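Local coordinates for CghA (Chaetomium globosum, PDB 6KAW), which is a fungal, mainly beta protein with almost no helix, built from two domains assigned to the calycin clan, at residues P28-L33 against V109-V114; S42-E47 against L231-G236; G58-T63 against K212-G217; E238-L243 against V260-K265. One frame throughout, in Å; residues are numbered along the deposited sequence.

Interaction 1. Residues P28-L33 against V109-V114; sequences PNSGNL and VGHGHV
The His-111 imidazole meets Asn-29 with its edge: CE1 lies 3.0 Å from the backbone O of Asn-29, which sits close to the ring plane. At the same rim, and also in plane, water 1 links NE2 to Pro-28 O. Ser-30 CB approaches the ring obliquely, 3.6 Å from CE1. The ring thus spans the loop backbone from Pro-28 to Ser-30.

Next to it, Ser-30 makes the one direct hydrogen bond between the segments. With OG turned away from its own N (chi1 157°), the hydroxyl donates to Gly-110 O over 2.9 Å, in the carbonyl plane and on a lone pair. The same OG accepts from Asn-32 N at 2.8 Å, closing an ST turn that fixes where the hydroxyl points. Farther along, Leu-33 CB rests on Val-114 CG2 at 3.8 Å, a small apolar patch at the start of strand 113-119.

Gly-110 O carries the polar load. Besides Ser-30 OG it accepts from waters 2 and 3, which in turn receive the backbone N-H groups of Gly-31 and Leu-33. Three donors on one carbonyl imply that the polar joint between this loop and the turn leading into strand 113-119 runs largely through one serine hydroxyl and bound water, beside the Leu-33/Val-114 patch.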
loop_
_atom_site.group_PDB
_atom_site.type_symbol
_atom_site.label_atom_id
_atom_site.label_comp_id
_atom_site.label_asym_id
_atom_site.label_seq_id
_atom_site.Cartn_x
_atom_site.Cartn_y
_atom_site.Cartn_z
ATOM N N PRO A 28 6.292 17.884 7.898
ATOM C CA PRO A 28 7.438 17.058 8.295
ATOM C C PRO A 28 7.226 16.335 9.623
ATOM O O PRO A 28 6.569 16.884 10.506
ATOM C CB PRO A 28 8.578 18.073 8.417
ATOM C CG PRO A 28 7.900 19.390 8.612
ATOM C CD PRO A 28 6.632 19.314 7.827
ATOM N N ASN A 29 7.796 15.135 9.752
ATOM C CA ASN A 29 7.707 14.335 10.966
ATOM C C ASN A 29 6.261 14.146 11.425
ATOM O O ASN A 29 5.948 14.288 12.597
ATOM C CB ASN A 29 8.542 14.972 12.083
ATOM C CG ASN A 29 8.959 13.978 13.141
ATOM O OD1 ASN A 29 9.209 12.807 12.852
ATOM N ND2 ASN A 29 9.023 14.436 14.386
ATOM N N SER A 30 5.382 13.847 10.482
ATOM C CA SER A 30 3.977 13.633 10.789
ATOM C C SER A 30 3.415 12.530 9.912
ATOM O O SER A 30 3.924 12.272 8.819
ATOM C CB SER A 30 3.174 14.921 10.594
ATOM O OG SER A 30 1.799 14.649 10.370
ATOM N N GLY A 31 2.365 11.879 10.394
ATOM C CA GLY A 31 1.644 10.916 9.586
ATOM C C GLY A 31 0.864 11.570 8.460
ATOM O O GLY A 31 0.457 10.902 7.510
ATOM N N ASN A 32 0.638 12.879 8.572
ATOM C CA ASN A 32 -0.084 13.621 7.543
ATOM C C ASN A 32 -1.473 13.043 7.268
ATOM O O ASN A 32 -1.977 13.108 6.148
ATOM C CB ASN A 32 0.739 13.662 6.243
ATOM C CG ASN A 32 1.858 14.683 6.292
ATOM O OD1 ASN A 32 1.690 15.813 5.843
ATOM N ND2 ASN A 32 2.997 14.296 6.844
ATOM N N LEU A 33 -2.096 12.496 8.308
ATOM C CA LEU A 33 -3.335 11.747 8.155
ATOM C C LEU A 33 -4.552 12.602 7.827
ATOM O O LEU A 33 -5.496 12.110 7.219
ATOM C CB LEU A 33 -3.616 10.930 9.424
ATOM C CG LEU A 33 -2.661 9.764 9.675
ATOM C CD1 LEU A 33 -3.137 8.950 10.877
ATOM C CD2 LEU A 33 -2.550 8.889 8.420
ATOM N N VAL A 109 -2.894 19.792 13.885
ATOM C CA VAL A 109 -3.520 19.042 12.790
ATOM C C VAL A 109 -2.639 17.912 12.205
ATOM O O VAL A 109 -3.131 17.037 11.485
ATOM C CB VAL A 109 -3.936 20.010 11.640
ATOM C CG1 VAL A 109 -2.742 20.347 10.754
ATOM C CG2 VAL A 109 -5.060 19.421 10.811
ATOM N N GLY A 110 -1.349 17.938 12.515
ATOM C CA GLY A 110 -0.443 16.887 12.095
ATOM C C GLY A 110 -0.159 15.887 13.188
ATOM O O GLY A 110 0.551 14.932 12.975
ATOM N N HIS A 111 -0.733 16.097 14.369
ATOM C CA HIS A 111 -0.427 15.239 15.522
ATOM C C HIS A 111 -1.608 15.050 16.457
ATOM O O HIS A 111 -1.508 15.363 17.640
ATOM C CB HIS A 111 0.758 15.819 16.290
ATOM C CG HIS A 111 2.003 15.879 15.495
ATOM N ND1 HIS A 111 2.436 14.829 14.717
ATOM C CD2 HIS A 111 2.859 16.908 15.218
ATOM C CE1 HIS A 111 3.558 15.152 14.118
ATOM N NE2 HIS A 111 3.816 16.426 14.379
ATOM N N GLY A 112 -2.725 14.563 15.921
ATOM C CA GLY A 112 -3.899 14.328 16.732
ATOM C C GLY A 112 -4.516 12.968 16.467
ATOM O O GLY A 112 -4.165 12.290 15.496
ATOM N N HIS A 113 -5.427 12.555 17.342
ATOM C CA HIS A 113 -6.164 11.319 17.134
ATOM C C HIS A 113 -7.102 11.462 15.945
ATOM O O HIS A 113 -7.986 12.323 15.927
ATOM C CB HIS A 113 -6.951 10.919 18.385
ATOM C CG HIS A 113 -8.029 9.921 18.112
ATOM N ND1 HIS A 113 -9.343 10.286 17.897
ATOM C CD2 HIS A 113 -7.989 8.576 17.987
ATOM C CE1 HIS A 113 -10.063 9.207 17.660
ATOM N NE2 HIS A 113 -9.267 8.153 17.712
ATOM N N VAL A 114 -6.920 10.590 14.959
ATOM C CA VAL A 114 -7.627 10.703 13.698
ATOM C C VAL A 114 -8.694 9.620 13.527
ATOM O O VAL A 114 -8.456 8.453 13.814
ATOM C CB VAL A 114 -6.629 10.631 12.511
ATOM C CG1 VAL A 114 -7.360 10.578 11.192
ATOM C CG2 VAL A 114 -5.677 11.806 12.550
HETATM O O HOH W 1 5.869 17.632 12.984
HETATM O O HOH W 2 1.857 12.208 12.978
HETATM O O HOH W 3 -1.242 12.892 11.245
#

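Interaction 2. Residues S42-E47 against L231-G236; sequences SPTAVE and LPMVWG
Thr-44 reaches Pro-232 through its hydroxyl. With OG1 lodged between the backbone N and the carbonyl carbon (chi1 74°), it donates to Pro-232 O over 2.6 Å, nearly in line with the C=O at 162°. Met-233 answers from the other segment: its CB leads away, but the chain bends at both chi2 and chi3, so that the thioether curls back and CE comes within 4.0 Å of both Thr-44 OG1 and CB. This methyl flanks the hydroxyl that Pro-232 O engages.

The apolar half belongs to Val-46 and Leu-231, whose side chains lie alongside one another and point the same way. Val-46 CG1 touches Leu-231 CD1 at 3.7 Å. The leucine has a chi1 well off a staggered value, and its CD1 also lies over one face of the Trp-235 indole, offset toward the rim. Trp-235 in turn packs on Met-257 and Leu-259 of strand 252-261, in the second sheet.

Backbone pairing fixes the register. Val-46 N to Leu-231 O and Leu-231 N to Val-46 O are both 3.0 Å long. A type I turn from Ser-42 to Ala-45, braced by an ST turn in which Ser-42 OG accepts from Thr-44 N, leads into the strand. Val-46 and Leu-231 form one antiparallel hydrogen-bonded pair where strands 46-54 and 223-231 meet, extended by the Thr-44 hydroxyl bond and Met-233 packing along the connection toward the second sheet, consistent with a pair of calycin-type domains.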
loop_
_atom_site.group_PDB
_atom_site.type_symbol
_atom_site.label_atom_id
_atom_site.label_comp_id
_atom_site.label_asym_id
_atom_site.label_seq_id
_atom_site.Cartn_x
_atom_site.Cartn_y
_atom_site.Cartn_z
ATOM N N SER A 42 -10.182 18.163 -5.392
ATOM C CA SER A 42 -9.774 18.348 -6.779
ATOM C C SER A 42 -10.206 17.174 -7.645
ATOM O O SER A 42 -10.139 16.024 -7.212
ATOM C CB SER A 42 -8.263 18.534 -6.869
ATOM O OG SER A 42 -7.795 18.221 -8.166
ATOM N N PRO A 43 -10.643 17.460 -8.880
ATOM C CA PRO A 43 -11.170 16.428 -9.777
ATOM C C PRO A 43 -10.100 15.481 -10.321
ATOM O O PRO A 43 -10.449 14.459 -10.907
ATOM C CB PRO A 43 -11.796 17.244 -10.910
ATOM C CG PRO A 43 -11.036 18.520 -10.906
ATOM C CD PRO A 43 -10.743 18.805 -9.470
ATOM N N THR A 44 -8.826 15.804 -10.138
ATOM C CA THR A 44 -7.778 14.899 -10.597
ATOM C C THR A 44 -6.970 14.299 -9.447
ATOM O O THR A 44 -5.997 13.589 -9.674
ATOM C CB THR A 44 -6.807 15.599 -11.556
ATOM O OG1 THR A 44 -5.961 16.486 -10.823
ATOM C CG2 THR A 44 -7.570 16.388 -12.611
ATOM N N ALA A 45 -7.380 14.568 -8.215
ATOM C CA ALA A 45 -6.616 14.100 -7.067
ATOM C C ALA A 45 -7.155 12.791 -6.515
ATOM O O ALA A 45 -8.314 12.442 -6.739
ATOM C CB ALA A 45 -6.597 15.158 -5.974
ATOM N N VAL A 46 -6.302 12.071 -5.795
ATOM C CA VAL A 46 -6.736 10.905 -5.038
ATOM C C VAL A 46 -5.985 10.841 -3.710
ATOM O O VAL A 46 -4.763 11.000 -3.661
ATOM C CB VAL A 46 -6.545 9.593 -5.830
ATOM C CG1 VAL A 46 -5.120 9.468 -6.334
ATOM C CG2 VAL A 46 -6.952 8.380 -4.980
ATOM N N GLU A 47 -6.734 10.661 -2.625
ATOM C CA GLU A 47 -6.140 10.457 -1.308
ATOM C C GLU A 47 -6.390 9.026 -0.845
ATOM O O GLU A 47 -7.471 8.480 -1.069
ATOM C CB GLU A 47 -6.707 11.445 -0.289
ATOM C CG GLU A 47 -6.542 12.893 -0.688
ATOM C CD GLU A 47 -6.468 13.814 0.505
ATOM O OE1 GLU A 47 -7.298 14.743 0.595
ATOM O OE2 GLU A 47 -5.570 13.615 1.344
ATOM N N LEU A 231 -2.063 12.172 -4.224
ATOM C CA LEU A 231 -1.541 12.544 -5.532
ATOM C C LEU A 231 -2.438 13.620 -6.126
ATOM O O LEU A 231 -3.663 13.468 -6.135
ATOM C CB LEU A 231 -1.491 11.341 -6.477
ATOM C CG LEU A 231 -1.281 9.919 -5.954
ATOM C CD1 LEU A 231 -1.495 8.924 -7.096
ATOM C CD2 LEU A 231 0.092 9.745 -5.359
ATOM N N PRO A 232 -1.839 14.712 -6.619
ATOM C CA PRO A 232 -2.616 15.762 -7.286
ATOM C C PRO A 232 -3.106 15.309 -8.664
ATOM O O PRO A 232 -4.100 15.836 -9.159
ATOM C CB PRO A 232 -1.618 16.915 -7.399
ATOM C CG PRO A 232 -0.299 16.253 -7.465
ATOM C CD PRO A 232 -0.401 15.031 -6.583
ATOM N N MET A 233 -2.422 14.333 -9.260
ATOM C CA MET A 233 -2.814 13.775 -10.555
ATOM C C MET A 233 -2.986 12.261 -10.478
ATOM O O MET A 233 -2.218 11.576 -9.805
ATOM C CB MET A 233 -1.782 14.119 -11.628
ATOM C CG MET A 233 -2.088 13.515 -13.002
ATOM S SD MET A 233 -3.706 13.995 -13.681
ATOM C CE MET A 233 -3.485 15.765 -13.863
ATOM N N VAL A 234 -3.980 11.740 -11.186
ATOM C CA VAL A 234 -4.274 10.313 -11.154
ATOM C C VAL A 234 -3.114 9.487 -11.754
ATOM O O VAL A 234 -2.403 9.954 -12.645
ATOM C CB VAL A 234 -5.605 10.025 -11.895
ATOM C CG1 VAL A 234 -5.459 10.273 -13.391
ATOM C CG2 VAL A 234 -6.097 8.613 -11.604
ATOM N N TRP A 235 -2.910 8.273 -11.244
ATOM C CA TRP A 235 -1.771 7.451 -11.661
ATOM C C TRP A 235 -1.875 6.983 -13.101
ATOM O O TRP A 235 -0.865 6.738 -13.752
ATOM C CB TRP A 235 -1.608 6.231 -10.746
ATOM C CG TRP A 235 -0.570 6.436 -9.687
ATOM C CD1 TRP A 235 0.360 7.435 -9.639
ATOM C CD2 TRP A 235 -0.362 5.639 -8.513
ATOM N NE1 TRP A 235 1.133 7.310 -8.509
ATOM C CE2 TRP A 235 0.711 6.215 -7.802
ATOM C CE3 TRP A 235 -0.975 4.496 -7.997
ATOM C CZ2 TRP A 235 1.183 5.687 -6.601
ATOM C CZ3 TRP A 235 -0.502 3.972 -6.805
ATOM C CH2 TRP A 235 0.566 4.568 -6.120
ATOM N N GLY A 236 -3.097 6.861 -13.600
ATOM C CA GLY A 236 -3.311 6.400 -14.956
ATOM C C GLY A 236 -2.590 7.232 -15.999
ATOM O O GLY A 236 -2.449 6.811 -17.147
#

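Interaction 3. Residues G58-T63 against K212-G217; sequences GSAAFT and KRMVLG
Strands 60-63 and 212-216 cross almost at a right angle, 94° between their N-to-C directions, with their axes 8.6 Å apart at closest approach. This is orthogonal packing of beta strands face to face, consistent with the curled antiparallel sheets of a calycin-type domain, and the sheet surfaces meet here through apolar side chains without a hydrogen bond between the segments.

Met-214 does most of the work. Its chain runs out fully extended through chi1 and chi2 and carries the sulphur across the gap. SD then sits over the opposing strand between two residues of the same face: it is 4.2 Å from Ala-60 CB and 4.1 Å from Phe-62 CB. Both of these CB atoms lie on the side of their strand turned toward Met-214, whereas that of Ala-61, between them, points away, to Met-54 of strand 46-54. Leu-216, on the same face of its strand as Met-214, adds a looser contact in which CD1 is 4.5 Å from Ala-60 CB. The alanine methyl therefore has a thioether and an isobutyl group as neighbours.

Phe-62 offers the methionine its CB, not its ring. The ring leaves CB anti to the backbone N (chi1 179°), and the side chain packs against Ile-81 and Ala-83 of strand 77-85 and Leu-196 of strand 181-200. Ala-83 and Trp-85 of strand 77-85 also touch the Met-214 side chain. The methionine is straight only as far as SD: a bend at chi3 (-58°) brings its terminal CE to 3.8 Å from Ala-61 O.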
loop_
_atom_site.group_PDB
_atom_site.type_symbol
_atom_site.label_atom_id
_atom_site.label_comp_id
_atom_site.label_asym_id
_atom_site.label_seq_id
_atom_site.Cartn_x
_atom_site.Cartn_y
_atom_site.Cartn_z
ATOM N N GLY A 58 1.794 -16.799 5.727
ATOM C CA GLY A 58 1.104 -16.601 4.460
ATOM C C GLY A 58 -0.257 -17.280 4.358
ATOM O O GLY A 58 -0.819 -17.372 3.273
ATOM N N SER A 59 -0.808 -17.729 5.485
ATOM C CA SER A 59 -2.051 -18.502 5.470
ATOM C C SER A 59 -3.284 -17.631 5.314
ATOM O O SER A 59 -4.392 -18.134 5.116
ATOM C CB SER A 59 -2.179 -19.348 6.751
ATOM O OG SER A 59 -2.222 -18.528 7.908
ATOM N N ALA A 60 -3.093 -16.322 5.400
ATOM C CA ALA A 60 -4.185 -15.368 5.249
ATOM C C ALA A 60 -3.606 -14.000 4.967
ATOM O O ALA A 60 -2.493 -13.704 5.380
ATOM C CB ALA A 60 -5.066 -15.326 6.508
ATOM N N ALA A 61 -4.374 -13.170 4.273
ATOM C CA ALA A 61 -3.947 -11.815 3.965
ATOM C C ALA A 61 -5.163 -10.924 3.813
ATOM O O ALA A 61 -6.217 -11.348 3.331
ATOM C CB ALA A 61 -3.085 -11.783 2.671
ATOM N N PHE A 62 -5.005 -9.674 4.195
ATOM C CA PHE A 62 -6.108 -8.737 4.168
ATOM C C PHE A 62 -5.579 -7.347 3.916
ATOM O O PHE A 62 -4.567 -6.960 4.475
ATOM C CB PHE A 62 -6.889 -8.754 5.491
ATOM C CG PHE A 62 -8.026 -7.781 5.522
ATOM C CD1 PHE A 62 -9.272 -8.145 5.043
ATOM C CD2 PHE A 62 -7.844 -6.496 6.008
ATOM C CE1 PHE A 62 -10.315 -7.248 5.045
ATOM C CE2 PHE A 62 -8.884 -5.599 6.026
ATOM C CZ PHE A 62 -10.120 -5.970 5.540
ATOM N N THR A 63 -6.272 -6.587 3.085
ATOM C CA THR A 63 -5.904 -5.192 2.920
ATOM C C THR A 63 -7.134 -4.377 2.578
ATOM O O THR A 63 -8.045 -4.853 1.915
ATOM C CB THR A 63 -4.802 -5.013 1.844
ATOM O OG1 THR A 63 -4.336 -3.663 1.866
ATOM C CG2 THR A 63 -5.307 -5.367 0.461
ATOM N N LYS A 212 -17.853 -16.726 5.824
ATOM C CA LYS A 212 -16.511 -17.238 6.045
ATOM C C LYS A 212 -15.812 -16.302 7.010
ATOM O O LYS A 212 -15.961 -15.090 6.901
ATOM C CB LYS A 212 -15.739 -17.356 4.719
ATOM C CG LYS A 212 -14.457 -18.180 4.806
ATOM C CD LYS A 212 -13.818 -18.360 3.430
ATOM C CE LYS A 212 -12.633 -19.313 3.463
ATOM N NZ LYS A 212 -13.035 -20.738 3.275
ATOM N N ARG A 213 -15.077 -16.871 7.964
ATOM C CA ARG A 213 -14.355 -16.105 8.972
ATOM C C ARG A 213 -12.879 -15.941 8.635
ATOM O O ARG A 213 -12.270 -16.823 8.037
ATOM C CB ARG A 213 -14.460 -16.786 10.349
ATOM C CG ARG A 213 -15.880 -17.022 10.849
ATOM C CD ARG A 213 -16.429 -15.821 11.616
ATOM N NE ARG A 213 -15.960 -15.782 12.998
ATOM C CZ ARG A 213 -15.134 -14.863 13.492
ATOM N NH1 ARG A 213 -14.668 -13.892 12.712
ATOM N NH2 ARG A 213 -14.777 -14.911 14.770
ATOM N N MET A 214 -12.303 -14.819 9.055
ATOM C CA MET A 214 -10.852 -14.682 9.090
ATOM C C MET A 214 -10.441 -14.165 10.455
ATOM O O MET A 214 -10.794 -13.057 10.841
ATOM C CB MET A 214 -10.340 -13.738 7.995
ATOM C CG MET A 214 -8.822 -13.571 8.008
ATOM S SD MET A 214 -8.210 -12.480 6.682
ATOM C CE MET A 214 -8.823 -13.316 5.206
ATOM N N VAL A 215 -9.681 -14.974 11.175
ATOM C CA VAL A 215 -9.260 -14.623 12.511
ATOM C C VAL A 215 -7.755 -14.723 12.627
ATOM O O VAL A 215 -7.168 -15.772 12.351
ATOM C CB VAL A 215 -9.900 -15.544 13.585
ATOM C CG1 VAL A 215 -9.354 -15.201 14.966
ATOM C CG2 VAL A 215 -11.412 -15.455 13.553
ATOM N N LEU A 216 -7.141 -13.628 13.056
ATOM C CA LEU A 216 -5.725 -13.612 13.372
ATOM C C LEU A 216 -5.576 -12.968 14.744
ATOM O O LEU A 216 -5.858 -11.785 14.905
ATOM C CB LEU A 216 -4.926 -12.851 12.304
ATOM C CG LEU A 216 -4.931 -13.454 10.891
ATOM C CD1 LEU A 216 -4.229 -12.541 9.881
ATOM C CD2 LEU A 216 -4.309 -14.835 10.877
ATOM N N GLY A 217 -5.149 -13.754 15.729
ATOM C CA GLY A 217 -5.047 -13.271 17.095
ATOM C C GLY A 217 -3.728 -12.587 17.405
ATOM O O GLY A 217 -2.773 -12.687 16.635
#

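Interaction 4. Residues E238-L243 against V260-K265; sequences EATDAL and VSKPHK
A classic beta bulge marks this end of the hairpin formed by strands 239-249 and 252-261: Thr-240 and Asp-241 both face Val-260. Val-260 O takes a nearly straight bond from Thr-240 N (2.8 Å, 169°) and a weak, longer one from Asp-241 N, while Val-260 N donates to Asp-241 O. Beyond the bulge, Lys-262 N donates to Glu-238 O.

Side chains also bridge the two strands around the bulge. Thr-240 OG1, held between its own N and carbonyl carbon (chi1 46°), donates to Ser-261 O over 2.7 Å, from well above that carbonyl's plane; CG2 meanwhile faces Lys-262 CA and Pro-263 CD. Lys-262 bends at chi2 (79°) and brings NZ to Ala-239 O at 2.9 Å. The ammonium also bonds Gly-236 O and Ser-394 O, so three backbone carbonyls surround it. At the outer end Glu-238 pairs with Lys-265 in a salt bridge whose modelled OE1 to NZ separation is implausibly short, leaving its exact geometry doubtful.

The Asp-241 carboxylate turns away from residues 260-265, to Arg-258 of the partner strand, Lys-307 and Arg-319; what meets Val-260 is its CB, 3.8 Å from Val-260 CB.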
loop_
_atom_site.group_PDB
_atom_site.type_symbol
_atom_site.label_atom_id
_atom_site.label_comp_id
_atom_site.label_asym_id
_atom_site.label_seq_id
_atom_site.Cartn_x
_atom_site.Cartn_y
_atom_site.Cartn_z
ATOM N N GLU A 238 0.414 9.075 -15.173
ATOM C CA GLU A 238 1.804 9.294 -14.805
ATOM C C GLU A 238 2.648 8.010 -14.843
ATOM O O GLU A 238 3.860 8.081 -15.006
ATOM C CB GLU A 238 1.880 9.937 -13.416
ATOM C CG GLU A 238 1.485 11.416 -13.424
ATOM C CD GLU A 238 2.259 12.213 -14.468
ATOM O OE1 GLU A 238 3.477 12.417 -14.272
ATOM O OE2 GLU A 238 1.659 12.622 -15.490
ATOM N N ALA A 239 2.017 6.847 -14.718
ATOM C CA ALA A 239 2.768 5.605 -14.545
ATOM C C ALA A 239 2.446 4.537 -15.579
ATOM O O ALA A 239 1.370 4.530 -16.165
ATOM C CB ALA A 239 2.523 5.042 -13.150
ATOM N N THR A 240 3.397 3.632 -15.784
ATOM C CA THR A 240 3.173 2.425 -16.563
ATOM C C THR A 240 3.285 1.211 -15.659
ATOM O O THR A 240 2.946 0.102 -16.054
ATOM C CB THR A 240 4.182 2.269 -17.718
ATOM O OG1 THR A 240 5.507 2.533 -17.238
ATOM C CG2 THR A 240 3.855 3.243 -18.884
ATOM N N ASP A 241 3.759 1.436 -14.435
ATOM C CA ASP A 241 4.040 0.345 -13.510
ATOM C C ASP A 241 4.022 0.867 -12.076
ATOM O O ASP A 241 4.705 1.833 -11.757
ATOM C CB ASP A 241 5.404 -0.290 -13.818
ATOM C CG ASP A 241 5.502 -1.737 -13.367
ATOM O OD1 ASP A 241 5.385 -2.005 -12.150
ATOM O OD2 ASP A 241 5.716 -2.613 -14.232
ATOM N N ALA A 242 3.247 0.213 -11.222
ATOM C CA ALA A 242 3.190 0.557 -9.804
ATOM C C ALA A 242 3.296 -0.723 -8.970
ATOM O O ALA A 242 2.419 -1.582 -9.044
ATOM C CB ALA A 242 1.903 1.301 -9.492
ATOM N N LEU A 243 4.381 -0.861 -8.209
ATOM C CA LEU A 243 4.592 -2.056 -7.400
ATOM C C LEU A 243 4.510 -1.755 -5.903
ATOM O O LEU A 243 5.248 -0.901 -5.392
ATOM C CB LEU A 243 5.944 -2.690 -7.704
ATOM C CG LEU A 243 6.384 -3.769 -6.710
ATOM C CD1 LEU A 243 5.512 -4.982 -6.839
ATOM C CD2 LEU A 243 7.830 -4.125 -6.922
ATOM N N VAL A 260 7.169 3.351 -12.119
ATOM C CA VAL A 260 7.841 3.579 -13.386
ATOM C C VAL A 260 6.900 4.447 -14.220
ATOM O O VAL A 260 5.735 4.094 -14.411
ATOM C CB VAL A 260 8.157 2.258 -14.123
ATOM C CG1 VAL A 260 8.895 2.535 -15.441
ATOM C CG2 VAL A 260 8.956 1.308 -13.207
ATOM N N SER A 261 7.392 5.581 -14.701
ATOM C CA SER A 261 6.520 6.545 -15.365
ATOM C C SER A 261 6.093 6.154 -16.782
ATOM O O SER A 261 6.440 5.097 -17.306
ATOM C CB SER A 261 7.199 7.918 -15.432
ATOM O OG SER A 261 8.040 8.000 -16.575
ATOM N N LYS A 262 5.333 7.057 -17.393
ATOM C CA LYS A 262 4.955 6.970 -18.798
ATOM C C LYS A 262 6.158 7.261 -19.704
ATOM O O LYS A 262 7.126 7.861 -19.255
ATOM C CB LYS A 262 3.828 7.966 -19.076
ATOM C CG LYS A 262 2.575 7.370 -19.647
ATOM C CD LYS A 262 1.732 6.720 -18.598
ATOM C CE LYS A 262 0.370 6.366 -19.161
ATOM N NZ LYS A 262 -0.359 5.438 -18.259
ATOM N N PRO A 263 6.095 6.845 -20.988
ATOM C CA PRO A 263 7.166 7.173 -21.935
ATOM C C PRO A 263 7.435 8.671 -22.069
ATOM O O PRO A 263 8.551 9.031 -22.416
ATOM C CB PRO A 263 6.652 6.631 -23.281
ATOM C CG PRO A 263 5.604 5.674 -22.963
ATOM C CD PRO A 263 5.141 5.871 -21.546
ATOM N N HIS A 264 6.453 9.534 -21.820
ATOM C CA HIS A 264 6.694 10.961 -22.048
ATOM C C HIS A 264 7.637 11.535 -21.001
ATOM O O HIS A 264 8.182 12.621 -21.184
ATOM C CB HIS A 264 5.379 11.757 -22.115
ATOM C CG HIS A 264 4.611 11.812 -20.826
ATOM N ND1 HIS A 264 3.518 11.010 -20.577
ATOM C CD2 HIS A 264 4.751 12.606 -19.737
ATOM C CE1 HIS A 264 3.027 11.294 -19.380
ATOM N NE2 HIS A 264 3.759 12.255 -18.849
ATOM N N LYS A 265 7.864 10.792 -19.920
ATOM C CA LYS A 265 8.897 11.173 -18.971
ATOM C C LYS A 265 10.009 10.132 -18.958
ATOM O O LYS A 265 10.774 10.046 -18.000
ATOM C CB LYS A 265 8.298 11.367 -17.569
ATOM C CG LYS A 265 7.441 12.614 -17.485
ATOM C CD LYS A 265 6.707 12.734 -16.154
ATOM C CE LYS A 265 5.934 14.044 -16.098
ATOM N NZ LYS A 265 5.040 14.131 -14.918
#

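How the interactions relate
Interactions 1, 2 and 3 all reach the first antiparallel system, while interaction 4 lies in the second. Along the chain, 1 crosses both 2 and 3, whereas 3 is nested within the long loop that 2 closes; 4 follows all of them. Strands 46-54 and 60-69 are neighbours, yet the centres of interactions 2 and 3 stand about 31 Å apart, on opposite sides of the chain's centre. Interactions 2 and 4 are closest, about 15 Å between centres, and they touch, with Met-233 CG 4.2 Å from Glu-238 CG. Residues 231-236 thus run from the first sheet directly toward the second, and touch interaction 4 through Met-233 and Gly-236.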